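Local structure of aldehyde dehydrogenase (Listeria monocytogenes, 3K9D) at residues S123-K128 and R156-A161. The protein probably catalyses NAD- or NADP-dependent oxidation of the aldehyde or oxo group of its substrate. Sequence-based numbering, arbitrary orientation.
Sequences STVIYK and RIISEA
Two helices of the Rossmann-like domain of an aldehyde dehydrogenase fold, probably the cofactor-binding one as in relatives, 121-134 and 148-164, meet where Ile158 packs against Val125 and Ile126. They follow the parallel neighbours 102-116 and 138-143, so the pair belongs to successive beta-alpha units of one sheet. The backbones come nearest at Ile126 and Ile158, whose CA atoms are 7.5 Å apart, and within 156-161 Ile158 makes the contact, using both its branches. Its CG1 sits between the backbone N and the carbonyl carbon (chi1 69°), and the extended chain beyond carries CD1 to the first helix. There CD1 rests 3.9 Å from Val125 CG1, the two side chains meeting at a slant, and 4.2 Å from Ile126 CA, so the methyl also reaches the helix backbone. The other branch, Ile158 CG2, faces Ile126 CG1 at a looser 4.3 Å. Val125 and Ile126 also touch Thr154 one turn earlier on helix 148-164, while Ile158 reaches Ile43 of helix 33-49, which links a third helix to the pair. Between these segments 106 Å² is buried and no hydrogen bond or salt bridge crosses. With all three touching residues buried and aliphatic, cohesion probably rests on van der Waals contact and burial from water.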
# COMPACT_ATOMS: atom_id res chain seq x y z
N SER A 123 4.76 10.04 22.01
CA SER A 123 5.45 10.49 20.79
C SER A 123 4.80 9.94 19.51
O SER A 123 4.71 10.63 18.49
CB SER A 123 6.95 10.12 20.84
OG SER A 123 7.15 8.74 21.10
N THR A 124 4.32 8.70 19.57
CA THR A 124 3.65 8.09 18.41
C THR A 124 2.29 8.76 18.13
O THR A 124 1.96 9.03 16.96
CB THR A 124 3.53 6.54 18.53
OG1 THR A 124 4.82 5.96 18.77
CG2 THR A 124 2.97 5.93 17.27
N VAL A 125 1.52 9.02 19.18
CA VAL A 125 0.24 9.74 19.04
C VAL A 125 0.43 11.11 18.39
O VAL A 125 -0.26 11.43 17.42
CB VAL A 125 -0.51 9.90 20.39
CG1 VAL A 125 -1.69 10.88 20.26
CG2 VAL A 125 -1.00 8.56 20.89
N ILE A 126 1.38 11.89 18.90
CA ILE A 126 1.62 13.25 18.39
C ILE A 126 1.92 13.19 16.90
O ILE A 126 1.30 13.89 16.12
CB ILE A 126 2.75 13.97 19.18
CG1 ILE A 126 2.26 14.37 20.56
CG2 ILE A 126 3.23 15.22 18.43
CD1 ILE A 126 3.38 14.65 21.60
N TYR A 127 2.86 12.32 16.54
CA TYR A 127 3.35 12.16 15.18
C TYR A 127 2.26 11.68 14.20
O TYR A 127 2.12 12.26 13.15
CB TYR A 127 4.57 11.23 15.18
CG TYR A 127 4.69 10.32 13.98
CD1 TYR A 127 5.17 10.81 12.75
CD2 TYR A 127 4.34 8.97 14.06
CE1 TYR A 127 5.27 9.96 11.63
CE2 TYR A 127 4.43 8.12 12.95
CZ TYR A 127 4.90 8.62 11.75
OH TYR A 127 5.00 7.77 10.66
N LYS A 128 1.51 10.64 14.58
CA LYS A 128 0.44 10.08 13.72
C LYS A 128 -0.68 11.08 13.49
O LYS A 128 -1.21 11.16 12.40
CB LYS A 128 -0.14 8.79 14.31
CG LYS A 128 0.79 7.60 14.29
CD LYS A 128 0.05 6.29 14.56
CE LYS A 128 0.97 5.09 14.27
NZ LYS A 128 0.49 3.79 14.80
N ARG A 156 -6.20 14.05 24.55
CA ARG A 156 -6.96 15.17 25.12
C ARG A 156 -6.31 16.53 24.82
O ARG A 156 -6.99 17.47 24.39
CB ARG A 156 -7.13 14.99 26.63
CG ARG A 156 -8.22 15.90 27.24
CD ARG A 156 -8.09 16.00 28.75
NE ARG A 156 -6.84 16.64 29.17
CZ ARG A 156 -6.66 17.95 29.31
NH1 ARG A 156 -7.65 18.80 29.07
NH2 ARG A 156 -5.47 18.42 29.70
N ILE A 157 -4.99 16.61 25.04
CA ILE A 157 -4.22 17.85 24.87
C ILE A 157 -4.15 18.35 23.42
O ILE A 157 -4.45 19.51 23.16
CB ILE A 157 -2.79 17.74 25.49
CG1 ILE A 157 -2.87 17.83 27.02
CG2 ILE A 157 -1.85 18.84 24.96
CD1 ILE A 157 -1.56 17.51 27.73
N ILE A 158 -3.78 17.48 22.49
CA ILE A 158 -3.58 17.93 21.10
C ILE A 158 -4.91 18.16 20.37
O ILE A 158 -4.97 18.95 19.43
CB ILE A 158 -2.59 17.01 20.31
CG1 ILE A 158 -3.21 15.64 20.05
CG2 ILE A 158 -1.22 16.92 21.06
CD1 ILE A 158 -2.25 14.65 19.40
N SER A 159 -5.96 17.50 20.87
CA SER A 159 -7.33 17.55 20.35
C SER A 159 -7.93 18.92 20.64
O SER A 159 -8.51 19.54 19.76
CB SER A 159 -8.18 16.48 21.04
OG SER A 159 -9.19 15.98 20.19
N GLU A 160 -7.79 19.38 21.88
CA GLU A 160 -8.28 20.68 22.29
C GLU A 160 -7.61 21.83 21.54
O GLU A 160 -8.28 22.79 21.18
CB GLU A 160 -8.15 20.85 23.80
CG GLU A 160 -9.18 20.06 24.60
CD GLU A 160 -8.89 20.04 26.10
OE1 GLU A 160 -9.49 19.19 26.80
OE2 GLU A 160 -8.08 20.88 26.58
N ALA A 161 -6.30 21.72 21.28
CA ALA A 161 -5.57 22.78 20.56
C ALA A 161 -5.95 22.77 19.09
O ALA A 161 -6.09 23.82 18.48
CB ALA A 161 -4.10 22.60 20.71